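Local coordinates for protein SsfX3 (Streptomyces sp. SF2575, PDB 3SKV) that probably transfers a salicylyl group onto a tetracycline intermediate during antibiotic biosynthesis, using a GDSL/SGNH hydrolase-like fold joined to a jelly-roll domain, at residues Y68-A80 with F225-L239. The protein carries 1 engineered substitution. Sequence-based numbering, arbitrary orientation.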
ATOM      1  N   TYR A  68      -0.257 -19.578   0.342  1.00 33.73           N
ATOM      2  CA  TYR A  68      -1.134 -20.455   1.115  1.00 34.99           C
ATOM      3  C   TYR A  68      -0.989 -20.266   2.648  1.00 35.31           C
ATOM      4  O   TYR A  68      -1.925 -20.546   3.397  1.00 35.98           O
ATOM      5  CB  TYR A  68      -0.879 -21.922   0.700  1.00 37.85           C
ATOM      6  CG  TYR A  68       0.466 -22.486   1.122  1.00 40.99           C
ATOM      7  CD1 TYR A  68       1.603 -22.293   0.343  1.00 42.51           C
ATOM      8  CD2 TYR A  68       0.585 -23.279   2.262  1.00 44.34           C
ATOM      9  CE1 TYR A  68       2.843 -22.826   0.721  1.00 44.33           C
ATOM     10  CE2 TYR A  68       1.818 -23.799   2.662  1.00 46.29           C
ATOM     11  CZ  TYR A  68       2.949 -23.564   1.893  1.00 54.41           C
ATOM     12  OH  TYR A  68       4.158 -24.100   2.294  1.00 54.29           O
ATOM     13  N   LEU A  69       0.204 -19.854   3.089  1.00 29.54           N
ATOM     14  CA  LEU A  69       0.583 -19.621   4.468  1.00 29.20           C
ATOM     15  C   LEU A  69      -0.023 -18.325   5.002  1.00 33.14           C
ATOM     16  O   LEU A  69      -0.300 -18.217   6.195  1.00 31.41           O
ATOM     17  CB  LEU A  69       2.113 -19.525   4.527  1.00 28.37           C
ATOM     18  CG  LEU A  69       2.953 -20.717   4.990  1.00 34.14           C
ATOM     19  CD1 LEU A  69       2.149 -21.936   5.317  1.00 36.61           C
ATOM     20  CD2 LEU A  69       4.045 -21.010   4.051  1.00 35.19           C
ATOM     21  N   TYR A  70      -0.282 -17.368   4.113  1.00 31.06           N
ATOM     22  CA  TYR A  70      -0.777 -16.057   4.510  1.00 31.21           C
ATOM     23  C   TYR A  70      -2.264 -15.901   4.560  1.00 40.40           C
ATOM     24  O   TYR A  70      -2.748 -15.114   5.371  1.00 41.41           O
ATOM     25  CB  TYR A  70      -0.181 -14.976   3.617  1.00 28.73           C
ATOM     26  CG  TYR A  70       1.320 -14.930   3.718  1.00 28.89           C
ATOM     27  CD1 TYR A  70       2.117 -15.766   2.943  1.00 30.17           C
ATOM     28  CD2 TYR A  70       1.952 -14.066   4.609  1.00 29.56           C
ATOM     29  CE1 TYR A  70       3.506 -15.740   3.043  1.00 29.93           C
ATOM     30  CE2 TYR A  70       3.340 -14.033   4.722  1.00 29.95           C
ATOM     31  CZ  TYR A  70       4.116 -14.864   3.927  1.00 33.40           C
ATOM     32  OH  TYR A  70       5.484 -14.854   4.052  1.00 33.25           O
ATOM     33  N   PHE A  71      -2.983 -16.573   3.657  1.00 39.51           N
ATOM     34  CA  PHE A  71      -4.423 -16.418   3.523  1.00 42.01           C
ATOM     35  C   PHE A  71      -5.125 -17.694   3.075  1.00 52.76           C
ATOM     36  O   PHE A  71      -4.525 -18.460   2.313  1.00 51.48           O
ATOM     37  CB  PHE A  71      -4.699 -15.336   2.455  1.00 42.57           C
ATOM     38  CG  PHE A  71      -4.838 -13.910   2.922  1.00 42.54           C
ATOM     39  CD1 PHE A  71      -5.644 -13.592   4.012  1.00 45.39           C
ATOM     40  CD2 PHE A  71      -4.249 -12.872   2.212  1.00 42.50           C
ATOM     41  CE1 PHE A  71      -5.791 -12.263   4.428  1.00 45.92           C
ATOM     42  CE2 PHE A  71      -4.401 -11.542   2.623  1.00 44.91           C
ATOM     43  CZ  PHE A  71      -5.168 -11.247   3.728  1.00 43.83           C
ATOM     44  N   PRO A  72      -6.441 -17.871   3.404  1.00 56.40           N
ATOM     45  CA  PRO A  72      -7.191 -19.026   2.844  1.00 59.11           C
ATOM     46  C   PRO A  72      -7.380 -18.831   1.330  1.00 66.58           C
ATOM     47  O   PRO A  72      -7.424 -17.682   0.857  1.00 63.79           O
ATOM     48  CB  PRO A  72      -8.514 -19.018   3.614  1.00 62.51           C
ATOM     49  CG  PRO A  72      -8.680 -17.605   4.086  1.00 65.84           C
ATOM     50  CD  PRO A  72      -7.313 -17.004   4.235  1.00 59.26           C
ATOM     51  N   LYS A  73      -7.392 -19.946   0.570  1.00 68.31           N
ATOM     52  CA  LYS A  73      -7.450 -20.007  -0.909  1.00 69.28           C
ATOM     53  C   LYS A  73      -8.173 -18.879  -1.663  1.00 74.08           C
ATOM     54  O   LYS A  73      -7.616 -18.353  -2.635  1.00 73.77           O
ATOM     55  CB  LYS A  73      -7.855 -21.401  -1.419  1.00 74.20           C
ATOM     56  CG  LYS A  73      -6.791 -22.466  -1.157  1.00 85.10           C
ATOM     57  CD  LYS A  73      -7.071 -23.772  -1.895  1.00 92.68           C
ATOM     58  CE  LYS A  73      -6.258 -23.898  -3.162  1.00 96.07           C
ATOM     59  NZ  LYS A  73      -5.720 -25.271  -3.330  1.00103.49           N
ATOM     60  N   GLY A  74      -9.371 -18.508  -1.193  1.00 70.70           N
ATOM     61  CA  GLY A  74     -10.164 -17.417  -1.759  1.00 69.49           C
ATOM     62  C   GLY A  74      -9.476 -16.071  -1.626  1.00 69.41           C
ATOM     63  O   GLY A  74      -9.243 -15.382  -2.629  1.00 70.35           O
ATOM     64  N   SER A  75      -9.087 -15.724  -0.388  1.00 61.24           N
ATOM     65  CA  SER A  75      -8.403 -14.487  -0.007  1.00 58.02           C
ATOM     66  C   SER A  75      -7.021 -14.256  -0.703  1.00 55.69           C
ATOM     67  O   SER A  75      -6.606 -13.109  -0.818  1.00 53.38           O
ATOM     68  CB  SER A  75      -8.256 -14.429   1.517  1.00 61.34           C
ATOM     69  OG  SER A  75      -8.778 -13.249   2.106  1.00 66.05           O
ATOM     70  N   VAL A  76      -6.324 -15.334  -1.152  1.00 49.20           N
ATOM     71  CA  VAL A  76      -4.977 -15.325  -1.761  1.00 45.45           C
ATOM     72  C   VAL A  76      -4.725 -14.251  -2.834  1.00 46.60           C
ATOM     73  O   VAL A  76      -3.675 -13.602  -2.821  1.00 44.39           O
ATOM     74  CB  VAL A  76      -4.510 -16.756  -2.139  1.00 48.89           C
ATOM     75  CG1 VAL A  76      -3.529 -16.773  -3.309  1.00 47.81           C
ATOM     76  CG2 VAL A  76      -3.911 -17.459  -0.929  1.00 48.92           C
ATOM     77  N   GLY A  77      -5.722 -14.043  -3.694  1.00 43.22           N
ATOM     78  CA  GLY A  77      -5.721 -13.067  -4.776  1.00 41.54           C
ATOM     79  C   GLY A  77      -5.347 -11.669  -4.342  1.00 44.96           C
ATOM     80  O   GLY A  77      -4.662 -10.955  -5.091  1.00 44.38           O
ATOM     81  N   ARG A  78      -5.775 -11.288  -3.108  1.00 40.82           N
ATOM     82  CA  ARG A  78      -5.505  -9.988  -2.471  1.00 40.21           C
ATOM     83  C   ARG A  78      -3.996  -9.678  -2.409  1.00 42.34           C
ATOM     84  O   ARG A  78      -3.617  -8.517  -2.557  1.00 42.47           O
ATOM     85  CB  ARG A  78      -6.119  -9.912  -1.053  1.00 41.83           C
ATOM     86  CG  ARG A  78      -7.644 -10.032  -1.028  1.00 57.56           C
ATOM     87  CD  ARG A  78      -8.160 -10.440   0.348  1.00 75.23           C
ATOM     88  NE  ARG A  78      -8.391  -9.294   1.235  1.00 83.61           N
ATOM     89  CZ  ARG A  78      -9.502  -9.103   1.943  1.00 92.71           C
ATOM     90  NH1 ARG A  78     -10.502  -9.974   1.874  1.00 78.20           N
ATOM     91  NH2 ARG A  78      -9.624  -8.037   2.725  1.00 76.10           N
ATOM     92  N   LEU A  79      -3.144 -10.720  -2.225  1.00 36.49           N
ATOM     93  CA  LEU A  79      -1.683 -10.598  -2.171  1.00 33.98           C
ATOM     94  C   LEU A  79      -1.064 -10.129  -3.504  1.00 34.23           C
ATOM     95  O   LEU A  79       0.015  -9.519  -3.480  1.00 32.20           O
ATOM     96  CB  LEU A  79      -1.055 -11.937  -1.755  1.00 34.37           C
ATOM     97  CG  LEU A  79      -0.979 -12.343  -0.261  1.00 40.30           C
ATOM     98  CD1 LEU A  79      -1.394 -11.242   0.709  1.00 40.60           C
ATOM     99  CD2 LEU A  79      -1.625 -13.682  -0.008  1.00 42.74           C
ATOM    100  N   ALA A  80      -1.732 -10.438  -4.654  1.00 28.54           N
ATOM    101  CA  ALA A  80      -1.294 -10.067  -6.005  1.00 27.48           C
ATOM    102  C   ALA A  80      -1.889  -8.755  -6.509  1.00 31.41           C
ATOM    103  O   ALA A  80      -1.590  -8.329  -7.628  1.00 32.98           O
ATOM    104  CB  ALA A  80      -1.557 -11.199  -7.004  1.00 28.68           C
ATOM    105  N   PHE A 225      -4.081  -5.088   3.491  1.00 33.86           N
ATOM    106  CA  PHE A 225      -4.950  -5.944   2.683  1.00 33.95           C
ATOM    107  C   PHE A 225      -6.387  -5.880   3.211  1.00 43.01           C
ATOM    108  O   PHE A 225      -7.083  -6.914   3.255  1.00 45.14           O
ATOM    109  CB  PHE A 225      -4.395  -7.384   2.668  1.00 33.88           C
ATOM    110  CG  PHE A 225      -2.939  -7.508   2.291  1.00 32.05           C
ATOM    111  CD1 PHE A 225      -2.543  -7.456   0.959  1.00 33.09           C
ATOM    112  CD2 PHE A 225      -1.966  -7.692   3.263  1.00 30.40           C
ATOM    113  CE1 PHE A 225      -1.193  -7.573   0.606  1.00 31.79           C
ATOM    114  CE2 PHE A 225      -0.628  -7.850   2.907  1.00 31.41           C
ATOM    115  CZ  PHE A 225      -0.249  -7.788   1.577  1.00 29.15           C
ATOM    116  N   ALA A 226      -6.824  -4.647   3.637  1.00 39.77           N
ATOM    117  CA  ALA A 226      -8.133  -4.339   4.264  1.00 39.41           C
ATOM    118  C   ALA A 226      -8.305  -5.143   5.590  1.00 43.88           C
ATOM    119  O   ALA A 226      -7.313  -5.667   6.083  1.00 44.15           O
ATOM    120  CB  ALA A 226      -9.283  -4.574   3.286  1.00 40.59           C
ATOM    121  N   ALA A 227      -9.513  -5.219   6.176  1.00 41.91           N
ATOM    122  CA  ALA A 227      -9.766  -5.877   7.471  1.00 41.53           C
ATOM    123  C   ALA A 227      -9.117  -7.255   7.696  1.00 44.56           C
ATOM    124  O   ALA A 227      -8.358  -7.417   8.664  1.00 44.88           O
ATOM    125  CB  ALA A 227     -11.253  -5.911   7.784  1.00 42.84           C
ATOM    126  N   ASP A 228      -9.371  -8.216   6.789  1.00 38.43           N
ATOM    127  CA  ASP A 228      -8.837  -9.583   6.876  1.00 36.75           C
ATOM    128  C   ASP A 228      -7.334  -9.696   7.096  1.00 37.69           C
ATOM    129  O   ASP A 228      -6.914 -10.527   7.912  1.00 38.53           O
ATOM    130  CB  ASP A 228      -9.304 -10.448   5.690  1.00 38.89           C
ATOM    131  CG  ASP A 228     -10.815 -10.653   5.640  1.00 52.59           C
ATOM    132  OD1 ASP A 228     -11.505 -10.279   6.630  1.00 54.50           O
ATOM    133  OD2 ASP A 228     -11.314 -11.177   4.610  1.00 59.72           O
ATOM    134  N   GLY A 229      -6.548  -8.850   6.416  1.00 29.29           N
ATOM    135  CA  GLY A 229      -5.098  -8.874   6.544  1.00 27.64           C
ATOM    136  C   GLY A 229      -4.512  -8.119   7.721  1.00 31.63           C
ATOM    137  O   GLY A 229      -3.299  -8.162   7.916  1.00 30.81           O
ATOM    138  N   SER A 230      -5.355  -7.461   8.529  1.00 29.80           N
ATOM    139  CA  SER A 230      -4.946  -6.636   9.666  1.00 30.22           C
ATOM    140  C   SER A 230      -5.280  -7.232  11.054  1.00 34.78           C
ATOM    141  O   SER A 230      -5.565  -6.477  11.986  1.00 35.28           O
ATOM    142  CB  SER A 230      -5.550  -5.243   9.524  1.00 34.69           C
ATOM    143  OG  SER A 230      -5.551  -4.842   8.166  1.00 42.22           O
ATOM    144  N   HIS A 231      -5.182  -8.569  11.196  1.00 29.81           N
ATOM    145  CA  HIS A 231      -5.472  -9.319  12.425  1.00 28.94           C
ATOM    146  C   HIS A 231      -4.191  -9.705  13.207  1.00 34.32           C
ATOM    147  O   HIS A 231      -4.223 -10.603  14.074  1.00 35.27           O
ATOM    148  CB  HIS A 231      -6.298 -10.576  12.090  1.00 29.11           C
ATOM    149  CG  HIS A 231      -7.751 -10.313  11.892  1.00 33.75           C
ATOM    150  ND1 HIS A 231      -8.199  -9.414  10.944  1.00 36.60           N
ATOM    151  CD2 HIS A 231      -8.821 -10.875  12.491  1.00 37.78           C
ATOM    152  CE1 HIS A 231      -9.517  -9.437  11.012  1.00 37.02           C
ATOM    153  NE2 HIS A 231      -9.938 -10.304  11.927  1.00 38.46           N
ATOM    154  N   LEU A 232      -3.063  -9.040  12.896  1.00 28.59           N
ATOM    155  CA  LEU A 232      -1.781  -9.337  13.549  1.00 27.52           C
ATOM    156  C   LEU A 232      -1.305 -10.755  13.374  1.00 30.51           C
ATOM    157  O   LEU A 232      -0.670 -11.303  14.282  1.00 34.40           O
ATOM    158  CB  LEU A 232      -1.724  -8.910  15.034  1.00 27.91           C
ATOM    159  CG  LEU A 232      -1.981  -7.439  15.362  1.00 31.70           C
ATOM    160  CD1 LEU A 232      -2.267  -7.282  16.847  1.00 32.16           C
ATOM    161  CD2 LEU A 232      -0.803  -6.540  14.889  1.00 33.81           C
ATOM    162  N   GLN A 233      -1.588 -11.341  12.186  1.00 24.08           N
ATOM    163  CA  GLN A 233      -1.163 -12.672  11.759  0.50 23.71           C
ATOM    164  C   GLN A 233       0.351 -12.756  11.878  1.00 27.80           C
ATOM    165  O   GLN A 233       1.063 -11.946  11.279  1.00 26.21           O
ATOM    166  CB  GLN A 233      -1.541 -12.934  10.295  1.00 24.57           C
ATOM    167  CG  GLN A 233      -3.029 -13.059  10.039  1.00 36.69           C
ATOM    168  CD  GLN A 233      -3.707 -11.777   9.630  1.00 40.36           C
ATOM    169  OE1 GLN A 233      -3.410 -10.684  10.126  1.00 35.28           O
ATOM    170  NE2 GLN A 233      -4.650 -11.896   8.709  1.00 25.00           N
ATOM    171  N   PRO A 234       0.879 -13.718  12.653  1.00 25.38           N
ATOM    172  CA  PRO A 234       2.360 -13.820  12.789  1.00 23.71           C
ATOM    173  C   PRO A 234       3.129 -13.941  11.461  1.00 24.14           C
ATOM    174  O   PRO A 234       4.272 -13.518  11.393  1.00 23.35           O
ATOM    175  CB  PRO A 234       2.553 -15.042  13.694  1.00 26.13           C
ATOM    176  CG  PRO A 234       1.252 -15.250  14.361  1.00 30.52           C
ATOM    177  CD  PRO A 234       0.183 -14.755  13.440  1.00 26.29           C
ATOM    178  N   MET A 235       2.510 -14.503  10.406  1.00 19.00           N
ATOM    179  CA  MET A 235       3.141 -14.591   9.083  1.00 17.80           C
ATOM    180  C   MET A 235       3.481 -13.173   8.495  1.00 22.27           C
ATOM    181  O   MET A 235       4.506 -13.012   7.801  1.00 20.95           O
ATOM    182  CB  MET A 235       2.298 -15.422   8.106  1.00 19.79           C
ATOM    183  CG  MET A 235       2.350 -16.915   8.357  1.00 25.55           C
ATOM    184  SD  MET A 235       3.990 -17.717   8.315  1.00 31.21           S
ATOM    185  CE  MET A 235       4.463 -17.416   6.485  1.00 27.66           C
ATOM    186  N   PHE A 236       2.623 -12.167   8.779  1.00 18.47           N
ATOM    187  CA  PHE A 236       2.860 -10.797   8.318  1.00 19.51           C
ATOM    188  C   PHE A 236       4.015 -10.144   9.061  1.00 25.53           C
ATOM    189  O   PHE A 236       4.761  -9.360   8.451  1.00 26.55           O
ATOM    190  CB  PHE A 236       1.586  -9.924   8.375  1.00 21.51           C
ATOM    191  CG  PHE A 236       0.629 -10.257   7.258  1.00 24.73           C
ATOM    192  CD1 PHE A 236       1.028 -10.163   5.923  1.00 27.93           C
ATOM    193  CD2 PHE A 236      -0.663 -10.693   7.533  1.00 27.97           C
ATOM    194  CE1 PHE A 236       0.166 -10.537   4.891  1.00 28.58           C
ATOM    195  CE2 PHE A 236      -1.532 -11.047   6.493  1.00 31.20           C
ATOM    196  CZ  PHE A 236      -1.108 -10.965   5.179  1.00 28.51           C
ATOM    197  N   ALA A 237       4.132 -10.429  10.381  1.00 21.24           N
ATOM    198  CA  ALA A 237       5.227  -9.952  11.230  1.00 20.75           C
ATOM    199  C   ALA A 237       6.558 -10.534  10.722  1.00 26.20           C
ATOM    200  O   ALA A 237       7.564  -9.816  10.681  1.00 26.33           O
ATOM    201  CB  ALA A 237       4.999 -10.376  12.671  1.00 21.25           C
ATOM    202  N   ARG A 238       6.560 -11.842  10.350  1.00 23.46           N
ATOM    203  CA  ARG A 238       7.728 -12.529   9.779  1.00 23.56           C
ATOM    204  C   ARG A 238       8.121 -11.895   8.440  1.00 27.63           C
ATOM    205  O   ARG A 238       9.302 -11.735   8.164  1.00 28.43           O
ATOM    206  CB  ARG A 238       7.442 -14.011   9.595  1.00 23.43           C
ATOM    207  CG  ARG A 238       7.313 -14.786  10.923  1.00 30.11           C
ATOM    208  CD  ARG A 238       6.937 -16.242  10.684  1.00 18.59           C
ATOM    209  NE  ARG A 238       8.102 -17.031  10.300  1.00 34.16           N
ATOM    210  CZ  ARG A 238       8.404 -17.415   9.064  1.00 45.54           C
ATOM    211  NH1 ARG A 238       7.604 -17.108   8.049  1.00 33.22           N
ATOM    212  NH2 ARG A 238       9.499 -18.125   8.835  1.00 33.83           N
ATOM    213  N   LEU A 239       7.122 -11.521   7.615  1.00 23.63           N
ATOM    214  CA  LEU A 239       7.310 -10.851   6.340  1.00 22.88           C
ATOM    215  C   LEU A 239       7.979  -9.481   6.566  1.00 27.98           C
ATOM    216  O   LEU A 239       9.024  -9.213   5.974  1.00 28.90           O
ATOM    217  CB  LEU A 239       5.962 -10.706   5.600  1.00 22.98           C
ATOM    218  CG  LEU A 239       6.013 -10.199   4.145  1.00 26.97           C
ATOM    219  CD1 LEU A 239       7.001 -11.007   3.309  1.00 27.10           C
ATOM    220  CD2 LEU A 239       4.689 -10.276   3.509  1.00 30.44           C
TER
HETATM  221  O   HOH W   1       6.340 -14.559   6.554  1.00 34.14           O
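An aromatic cluster at the junction of the jelly-roll and GDSL/SGNH parts of the chain brings Tyr-70 and Phe-71 against Phe-236 of helix 234-242. The edge of Phe-236 points at the face of Phe-71, ring centroids 5.9 Å apart and planes at 68°, while the Phe-71 tip atom CZ lies 3.7 Å from CA of Gly-229, whose bare backbone has no side chain to intrude. Bends at chi2 (-58°) and chi3 (-64°) curl Met-235 so that its CE sits over one face of Tyr-70, 4.0 Å from the centroid, a CH-pi contact that suits a flexible thioether. The Tyr-70 hydroxyl is hydrogen-bonded to a water that donates to Met-235 O. Leu-79 CD1 similarly covers a Phe-225 face, 3.8 Å from the centroid. At the polar margin, Arg-78 has the length to reach two partners: NH2 gives a hydrogen bond to Phe-225 O (2.8 Å), tilted from the carbonyl plane, with a weak second bond from NE, and NH1 forms a salt bridge with Asp-228 OD2 at 3.1 Å. A leucine in place of Arg-78 would probably leave the Asp-228 carboxylate without this countercharge and Phe-225 O without its guanidinium donors. The junction thus joins aromatic and methyl packing, water-bridged at Tyr-70, to a polar link in which Arg-78 pairs with a carbonyl and a carboxylate.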